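Local coordinates for periplasmic sugar-binding domain protein (Pseudomonas fluorescens Pf-5, PDB 3H75) that probably binds carbohydrate in the periplasm, as a two-domain member of the bacterial solute-binding protein 2 family, at residues Lys131-Lys136 with Leu236-Asn241; Leu149-Leu154 with Val209-Asp214. All blocks are in the same frame, centred on the assembly; numbering follows the deposited sequence.

How the interactions relate
Both interactions belong to the same lobe of the two-domain protein, and their centres lie about 11 Å apart. They meet on one sheet, in which strands 146-152, 206-211 and 236-240 run side by side and parallel. Interaction 2 pairs the first two of these strands; interaction 1 lays helix 122-137 against the third. The chain runs through helix 122-137, strand 146-152, strand 206-211 and strand 236-240 in that order, so interaction 2 is nested within the loop that interaction 1 closes. Strands 206-211 and 236-240 join the two contacts, with Val209 N 2.8 Å from Leu236 O. The helix covers one face of this sheet, as in the alpha/beta lobes of periplasmic binding proteins.

Interaction 1. Residues Lys131-Lys136 with Leu236-Asn241; sequences KELLHK and LFSGVN
Leu133 reaches from helix 122-137 onto the start of strand 236-240, where it meets Leu236, Phe237 and Ser238. Its two methyls divide the work. CD2 lies against the strand backbone, with Leu133 CD2 3.6 Å from Phe237 C, and also touches the side chain of the preceding residue, Leu133 CD2 to Leu236 CB being 3.9 Å. CD1 goes further along the strand to the serine, where Leu133 CD1 is 3.6 Å from Ser238 OG and also meets Ser238 CB. The first torsion (chi1 -75°), with CG anti to the carbonyl carbon, turns this fork toward the strand.

Leu236 answers from the strand side with its other end. While its CB takes Leu133 CD2, its CD1 extends to the next turn of the helix and rests on Lys136, with Leu236 CD1 3.8 Å from Lys136 C and 3.9 Å from Lys136 CB. The lysine thus contributes backbone and the root of its side chain, and its amine leads away from the strand.

Such packing of a helix on the parallel part of a mixed sheet is the basic layering of an alpha/beta domain: segment 131-136 runs nearly antiparallel to strand 236-240, at 155°, with the axes of these short segments 8.8 Å apart. Leu208 and Val257, from the strands on either side of 236-240, also touch Leu133, which therefore sits over three adjacent strands. Cutting Leu133 back to an alanine is likely to open a gap between helix and sheet, leaving the Phe237 backbone and Ser238 CB without part of their apolar cover.

Ser238 is the polar element of this buried patch. Its CB packs against Leu133 CG at 3.8 Å, while its hydroxyl takes part in a weak hydrogen bond with Ser211 N of the neighbouring strand.

Interaction 2. Residues Leu149-Leu154 with Val209-Asp214; sequences LAFSGL and VWSAND
Three backbone hydrogen bonds tie Leu149, Phe151, Trp210 and Ala212 into a parallel ladder between adjacent inner strands of the mixed sheet. Trp210 N donates to Leu149 O at 3.0 Å, Phe151 N to Trp210 O at 2.8 Å, and Ala212 N to Phe151 O at 2.8 Å, the last at a C=O...N angle of 175°. CA-H...O contacts accompany them, Ala150 CA lying 3.2 Å from Trp210 O and Val209 CA 3.4 Å from Leu149 O.

Apolar contacts line both faces of the sheet. On one, Val209 CG1, anti to the valine's backbone N (chi1 180°), meets the edge of the phenyl ring, 3.7 Å from Phe151 CE2; helix 189-202 packs here through Ala196. On the other, the Trp210 ring leans obliquely across to Ala150, with Trp210 CE3 3.9 Å from Ala150 CB, while helix 158-173 supplies Leu167 to both residues.

Among the polar groups, Trp210 NE1 hydrogen-bonds to Gly126 O, Ser152 OG is buried with no partner in the model, and Asn213 N-caps helix 214-226, into which the second strand leads. Main-chain hydrogen bonds therefore hold the strand register while apolar side chains pack on both faces.

Interaction 1. Residues Lys131-Lys136 with Leu236-Asn241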
ATOM      1  N   LYS A 131       0.404  16.623  -6.636  1.00  8.86           N
ATOM      2  CA  LYS A 131       1.037  17.238  -7.806  1.00 11.00           C
ATOM      3  C   LYS A 131       0.288  16.866  -9.084  1.00 10.49           C
ATOM      4  O   LYS A 131       0.073  17.716  -9.952  1.00 10.08           O
ATOM      5  CB  LYS A 131       2.506  16.816  -7.918  1.00 12.78           C
ATOM      6  CG  LYS A 131       3.405  17.482  -6.893  1.00 17.91           C
ATOM      7  CD  LYS A 131       4.877  17.214  -7.172  1.00 22.43           C
ATOM      8  CE  LYS A 131       5.360  17.880  -8.449  1.00 23.26           C
ATOM      9  NZ  LYS A 131       5.383  19.365  -8.355  1.00 24.36           N
ATOM     10  N   GLU A 132      -0.118  15.603  -9.191  1.00 11.00           N
ATOM     11  CA  GLU A 132      -0.854  15.130 -10.361  1.00 10.51           C
ATOM     12  C   GLU A 132      -2.230  15.779 -10.454  1.00  9.74           C
ATOM     13  O   GLU A 132      -2.666  16.177 -11.539  1.00 10.59           O
ATOM     14  CB  GLU A 132      -1.005  13.608 -10.308  1.00 14.36           C
ATOM     15  CG  GLU A 132       0.239  12.847 -10.721  1.00 20.79           C
ATOM     16  CD  GLU A 132       0.508  12.975 -12.206  1.00 26.76           C
ATOM     17  OE1 GLU A 132      -0.301  12.450 -13.000  1.00 29.70           O
ATOM     18  OE2 GLU A 132       1.519  13.608 -12.577  1.00 30.52           O
ATOM     19  N   LEU A 133      -2.921  15.875  -9.321  1.00  7.16           N
ATOM     20  CA  LEU A 133      -4.244  16.491  -9.304  1.00  7.99           C
ATOM     21  C   LEU A 133      -4.136  17.944  -9.751  1.00 10.24           C
ATOM     22  O   LEU A 133      -4.945  18.421 -10.550  1.00  9.85           O
ATOM     23  CB  LEU A 133      -4.852  16.419  -7.902  1.00  8.96           C
ATOM     24  CG  LEU A 133      -5.385  15.065  -7.427  1.00  9.43           C
ATOM     25  CD1 LEU A 133      -5.785  15.184  -5.958  1.00 10.39           C
ATOM     26  CD2 LEU A 133      -6.581  14.633  -8.279  1.00 10.51           C
ATOM     27  N   LEU A 134      -3.131  18.646  -9.232  1.00  8.09           N
ATOM     28  CA  LEU A 134      -2.927  20.046  -9.586  1.00 10.13           C
ATOM     29  C   LEU A 134      -2.630  20.177 -11.072  1.00  9.94           C
ATOM     30  O   LEU A 134      -3.108  21.103 -11.733  1.00 10.14           O
ATOM     31  CB  LEU A 134      -1.773  20.631  -8.769  1.00 10.16           C
ATOM     32  CG  LEU A 134      -2.148  21.054  -7.350  1.00 11.33           C
ATOM     33  CD1 LEU A 134      -0.893  21.432  -6.567  1.00 13.55           C
ATOM     34  CD2 LEU A 134      -3.107  22.232  -7.419  1.00 13.03           C
ATOM     35  N   HIS A 135      -1.847  19.246 -11.602  1.00 10.73           N
ATOM     36  CA  HIS A 135      -1.510  19.293 -13.018  1.00 14.24           C
ATOM     37  C   HIS A 135      -2.747  19.138 -13.895  1.00 14.74           C
ATOM     38  O   HIS A 135      -2.932  19.875 -14.867  1.00 15.75           O
ATOM     39  CB  HIS A 135      -0.512  18.197 -13.371  1.00 15.59           C
ATOM     40  CG  HIS A 135      -0.039  18.268 -14.787  1.00 19.42           C
ATOM     41  ND1 HIS A 135       0.732  19.310 -15.258  1.00 22.60           N
ATOM     42  CD2 HIS A 135      -0.278  17.465 -15.849  1.00 22.46           C
ATOM     43  CE1 HIS A 135       0.946  19.145 -16.551  1.00 22.40           C
ATOM     44  NE2 HIS A 135       0.344  18.033 -16.935  1.00 23.63           N
ATOM     45  N   LYS A 136      -3.598  18.179 -13.550  1.00 13.30           N
ATOM     46  CA  LYS A 136      -4.806  17.931 -14.325  1.00 14.23           C
ATOM     47  C   LYS A 136      -5.847  19.040 -14.197  1.00 14.29           C
ATOM     48  O   LYS A 136      -6.576  19.321 -15.148  1.00 15.53           O
ATOM     49  CB  LYS A 136      -5.405  16.579 -13.930  1.00 15.81           C
ATOM     50  CG  LYS A 136      -4.464  15.414 -14.211  1.00 18.65           C
ATOM     51  CD  LYS A 136      -5.099  14.079 -13.872  1.00 20.55           C
ATOM     52  CE  LYS A 136      -4.106  12.944 -14.054  1.00 24.81           C
ATOM     53  NZ  LYS A 136      -3.583  12.881 -15.444  1.00 26.38           N
ATOM     54  N   LEU A 236     -11.800  16.882  -9.055  1.00 10.83           N
ATOM     55  CA  LEU A 236     -10.820  15.832  -9.311  1.00 10.25           C
ATOM     56  C   LEU A 236     -10.413  15.046  -8.073  1.00  8.73           C
ATOM     57  O   LEU A 236     -10.097  15.624  -7.033  1.00  8.17           O
ATOM     58  CB  LEU A 236      -9.586  16.437  -9.980  1.00 11.03           C
ATOM     59  CG  LEU A 236      -9.881  17.339 -11.188  1.00 10.77           C
ATOM     60  CD1 LEU A 236      -8.572  17.661 -11.894  1.00 12.91           C
ATOM     61  CD2 LEU A 236     -10.846  16.650 -12.159  1.00 12.44           C
ATOM     62  N   PHE A 237     -10.400  13.723  -8.221  1.00  6.30           N
ATOM     63  CA  PHE A 237     -10.080  12.783  -7.148  1.00  5.56           C
ATOM     64  C   PHE A 237      -8.830  11.950  -7.396  1.00  6.09           C
ATOM     65  O   PHE A 237      -8.543  11.558  -8.530  1.00  6.44           O
ATOM     66  CB  PHE A 237     -11.232  11.788  -6.978  1.00  7.50           C
ATOM     67  CG  PHE A 237     -12.514  12.405  -6.532  1.00  7.36           C
ATOM     68  CD1 PHE A 237     -12.912  12.305  -5.205  1.00  7.56           C
ATOM     69  CD2 PHE A 237     -13.337  13.072  -7.437  1.00  8.75           C
ATOM     70  CE1 PHE A 237     -14.112  12.854  -4.776  1.00  7.11           C
ATOM     71  CE2 PHE A 237     -14.545  13.630  -7.018  1.00  8.54           C
ATOM     72  CZ  PHE A 237     -14.932  13.520  -5.686  1.00  7.98           C
ATOM     73  N   SER A 238      -8.107  11.662  -6.316  1.00  6.64           N
ATOM     74  CA  SER A 238      -6.929  10.803  -6.376  1.00  6.53           C
ATOM     75  C   SER A 238      -7.135   9.651  -5.391  1.00  7.32           C
ATOM     76  O   SER A 238      -7.906   9.765  -4.428  1.00  7.78           O
ATOM     77  CB  SER A 238      -5.658  11.570  -5.991  1.00  4.94           C
ATOM     78  OG  SER A 238      -5.638  11.890  -4.606  1.00  6.63           O
ATOM     79  N   GLY A 239      -6.444   8.545  -5.637  1.00  5.60           N
ATOM     80  CA  GLY A 239      -6.543   7.396  -4.754  1.00  6.53           C
ATOM     81  C   GLY A 239      -5.321   6.501  -4.847  1.00  6.59           C
ATOM     82  O   GLY A 239      -4.471   6.685  -5.724  1.00  6.19           O
ATOM     83  N   VAL A 240      -5.234   5.539  -3.929  1.00  6.75           N
ATOM     84  CA  VAL A 240      -4.138   4.568  -3.885  1.00  8.13           C
ATOM     85  C   VAL A 240      -4.739   3.162  -3.839  1.00  9.29           C
ATOM     86  O   VAL A 240      -5.742   2.950  -3.167  1.00  9.57           O
ATOM     87  CB  VAL A 240      -3.268   4.753  -2.623  1.00  7.73           C
ATOM     88  CG1 VAL A 240      -2.115   3.761  -2.638  1.00  9.47           C
ATOM     89  CG2 VAL A 240      -2.731   6.170  -2.556  1.00  8.67           C
ATOM     90  N   ASN A 241      -4.109   2.226  -4.552  1.00  8.91           N
ATOM     91  CA  ASN A 241      -4.490   0.805  -4.652  1.00  8.57           C
ATOM     92  C   ASN A 241      -4.906   0.471  -6.088  1.00  8.95           C
ATOM     93  O   ASN A 241      -4.628   1.240  -7.016  1.00  8.90           O
ATOM     94  CB  ASN A 241      -5.632   0.421  -3.692  1.00  8.66           C
ATOM     95  CG  ASN A 241      -5.258   0.564  -2.214  1.00  6.50           C
ATOM     96  OD1 ASN A 241      -4.096   0.760  -1.858  1.00  8.08           O
ATOM     97  ND2 ASN A 241      -6.260   0.453  -1.345  1.00  7.03           N
TER

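Interaction 2. Residues Leu149-Leu154 with Val209-Asp214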
ATOM      1  N   LEU A 149      -9.938  18.935  -0.187  1.00  8.35           N
ATOM      2  CA  LEU A 149     -10.407  18.122   0.927  1.00  6.36           C
ATOM      3  C   LEU A 149      -9.481  16.915   0.910  1.00  6.54           C
ATOM      4  O   LEU A 149      -9.096  16.445  -0.164  1.00  7.17           O
ATOM      5  CB  LEU A 149     -11.853  17.648   0.726  1.00  8.70           C
ATOM      6  CG  LEU A 149     -12.944  18.717   0.832  1.00  8.90           C
ATOM      7  CD1 LEU A 149     -14.308  18.091   0.537  1.00 10.80           C
ATOM      8  CD2 LEU A 149     -12.940  19.329   2.232  1.00 10.77           C
ATOM      9  N   ALA A 150      -9.106  16.424   2.083  1.00  6.22           N
ATOM     10  CA  ALA A 150      -8.236  15.255   2.153  1.00  7.26           C
ATOM     11  C   ALA A 150      -8.820  14.183   3.060  1.00  8.45           C
ATOM     12  O   ALA A 150      -9.301  14.471   4.155  1.00  8.83           O
ATOM     13  CB  ALA A 150      -6.849  15.651   2.641  1.00  8.89           C
ATOM     14  N   PHE A 151      -8.786  12.946   2.582  1.00  8.08           N
ATOM     15  CA  PHE A 151      -9.288  11.808   3.340  1.00  8.60           C
ATOM     16  C   PHE A 151      -8.109  10.886   3.589  1.00  9.65           C
ATOM     17  O   PHE A 151      -7.562  10.303   2.651  1.00 10.05           O
ATOM     18  CB  PHE A 151     -10.362  11.073   2.534  1.00 10.26           C
ATOM     19  CG  PHE A 151     -11.635  11.847   2.391  1.00 10.65           C
ATOM     20  CD1 PHE A 151     -12.674  11.672   3.299  1.00 13.69           C
ATOM     21  CD2 PHE A 151     -11.782  12.788   1.379  1.00 11.73           C
ATOM     22  CE1 PHE A 151     -13.835  12.423   3.207  1.00 12.02           C
ATOM     23  CE2 PHE A 151     -12.946  13.550   1.277  1.00 11.81           C
ATOM     24  CZ  PHE A 151     -13.974  13.365   2.196  1.00 12.61           C
ATOM     25  N   SER A 152      -7.705  10.760   4.847  1.00  8.82           N
ATOM     26  CA  SER A 152      -6.578   9.898   5.170  1.00  9.27           C
ATOM     27  C   SER A 152      -7.099   8.583   5.737  1.00  9.78           C
ATOM     28  O   SER A 152      -8.300   8.427   5.923  1.00 10.34           O
ATOM     29  CB  SER A 152      -5.655  10.587   6.175  1.00 11.94           C
ATOM     30  OG  SER A 152      -4.438   9.875   6.300  1.00 14.98           O
ATOM     31  N   GLY A 153      -6.200   7.638   5.998  1.00 10.50           N
ATOM     32  CA  GLY A 153      -6.613   6.345   6.518  1.00 11.16           C
ATOM     33  C   GLY A 153      -6.682   6.300   8.029  1.00 13.75           C
ATOM     34  O   GLY A 153      -7.224   7.207   8.658  1.00 15.72           O
ATOM     35  N   LEU A 154      -6.159   5.226   8.613  1.00 12.06           N
ATOM     36  CA  LEU A 154      -6.130   5.093  10.062  1.00 13.56           C
ATOM     37  C   LEU A 154      -4.993   6.002  10.516  1.00 14.19           C
ATOM     38  O   LEU A 154      -3.838   5.784  10.157  1.00 14.49           O
ATOM     39  CB  LEU A 154      -5.856   3.638  10.460  1.00 13.87           C
ATOM     40  CG  LEU A 154      -7.002   2.640  10.257  1.00 15.37           C
ATOM     41  CD1 LEU A 154      -6.466   1.217  10.356  1.00 14.86           C
ATOM     42  CD2 LEU A 154      -8.090   2.873  11.299  1.00 16.57           C
ATOM     43  N   VAL A 209      -9.910  16.512  -4.390  1.00  6.94           N
ATOM     44  CA  VAL A 209     -10.104  15.597  -3.270  1.00  6.38           C
ATOM     45  C   VAL A 209      -8.985  14.559  -3.297  1.00  5.90           C
ATOM     46  O   VAL A 209      -8.915  13.714  -4.193  1.00  7.12           O
ATOM     47  CB  VAL A 209     -11.469  14.870  -3.340  1.00  7.72           C
ATOM     48  CG1 VAL A 209     -11.618  13.923  -2.152  1.00  8.80           C
ATOM     49  CG2 VAL A 209     -12.599  15.894  -3.339  1.00  9.95           C
ATOM     50  N   TRP A 210      -8.095  14.660  -2.320  1.00  6.59           N
ATOM     51  CA  TRP A 210      -6.957  13.753  -2.162  1.00  6.00           C
ATOM     52  C   TRP A 210      -7.411  12.662  -1.192  1.00  7.66           C
ATOM     53  O   TRP A 210      -7.936  12.970  -0.125  1.00  7.61           O
ATOM     54  CB  TRP A 210      -5.794  14.538  -1.542  1.00  5.43           C
ATOM     55  CG  TRP A 210      -4.506  13.798  -1.267  1.00  6.91           C
ATOM     56  CD1 TRP A 210      -3.372  13.824  -2.027  1.00  7.20           C
ATOM     57  CD2 TRP A 210      -4.179  13.044  -0.087  1.00  7.91           C
ATOM     58  NE1 TRP A 210      -2.356  13.147  -1.392  1.00  5.89           N
ATOM     59  CE2 TRP A 210      -2.824  12.659  -0.199  1.00  6.21           C
ATOM     60  CE3 TRP A 210      -4.898  12.663   1.055  1.00  6.88           C
ATOM     61  CZ2 TRP A 210      -2.170  11.912   0.791  1.00  6.86           C
ATOM     62  CZ3 TRP A 210      -4.246  11.917   2.045  1.00  8.56           C
ATOM     63  CH2 TRP A 210      -2.895  11.553   1.902  1.00  6.31           C
ATOM     64  N   SER A 211      -7.234  11.398  -1.574  1.00  6.61           N
ATOM     65  CA  SER A 211      -7.602  10.275  -0.703  1.00  8.13           C
ATOM     66  C   SER A 211      -6.430   9.316  -0.557  1.00  7.68           C
ATOM     67  O   SER A 211      -5.767   8.978  -1.542  1.00  7.05           O
ATOM     68  CB  SER A 211      -8.801   9.509  -1.264  1.00  9.95           C
ATOM     69  OG  SER A 211      -9.983  10.281  -1.168  1.00 13.95           O
ATOM     70  N   ALA A 212      -6.174   8.878   0.675  1.00  6.42           N
ATOM     71  CA  ALA A 212      -5.065   7.966   0.937  1.00  6.99           C
ATOM     72  C   ALA A 212      -5.294   6.560   0.393  1.00  8.27           C
ATOM     73  O   ALA A 212      -4.387   5.740   0.398  1.00  7.09           O
ATOM     74  CB  ALA A 212      -4.756   7.922   2.429  1.00  7.00           C
ATOM     75  N   ASN A 213      -6.511   6.253  -0.042  1.00  8.29           N
ATOM     76  CA  ASN A 213      -6.741   4.956  -0.669  1.00  8.41           C
ATOM     77  C   ASN A 213      -7.923   5.065  -1.620  1.00  8.13           C
ATOM     78  O   ASN A 213      -8.629   6.085  -1.624  1.00  7.43           O
ATOM     79  CB  ASN A 213      -6.876   3.818   0.371  1.00  7.27           C
ATOM     80  CG  ASN A 213      -8.282   3.606   0.871  1.00 10.27           C
ATOM     81  OD1 ASN A 213      -9.126   4.487   0.792  1.00  9.14           O
ATOM     82  ND2 ASN A 213      -8.534   2.415   1.417  1.00 10.39           N
ATOM     83  N   ASP A 214      -8.113   4.046  -2.451  1.00  8.15           N
ATOM     84  CA  ASP A 214      -9.177   4.078  -3.440  1.00  9.16           C
ATOM     85  C   ASP A 214     -10.583   3.894  -2.895  1.00 10.38           C
ATOM     86  O   ASP A 214     -11.523   4.497  -3.412  1.00  9.28           O
ATOM     87  CB  ASP A 214      -8.890   3.067  -4.568  1.00  8.90           C
ATOM     88  CG  ASP A 214      -8.798   1.630  -4.084  1.00 10.45           C
ATOM     89  OD1 ASP A 214      -8.675   1.390  -2.865  1.00  9.50           O
ATOM     90  OD2 ASP A 214      -8.834   0.734  -4.952  1.00 12.65           O
TER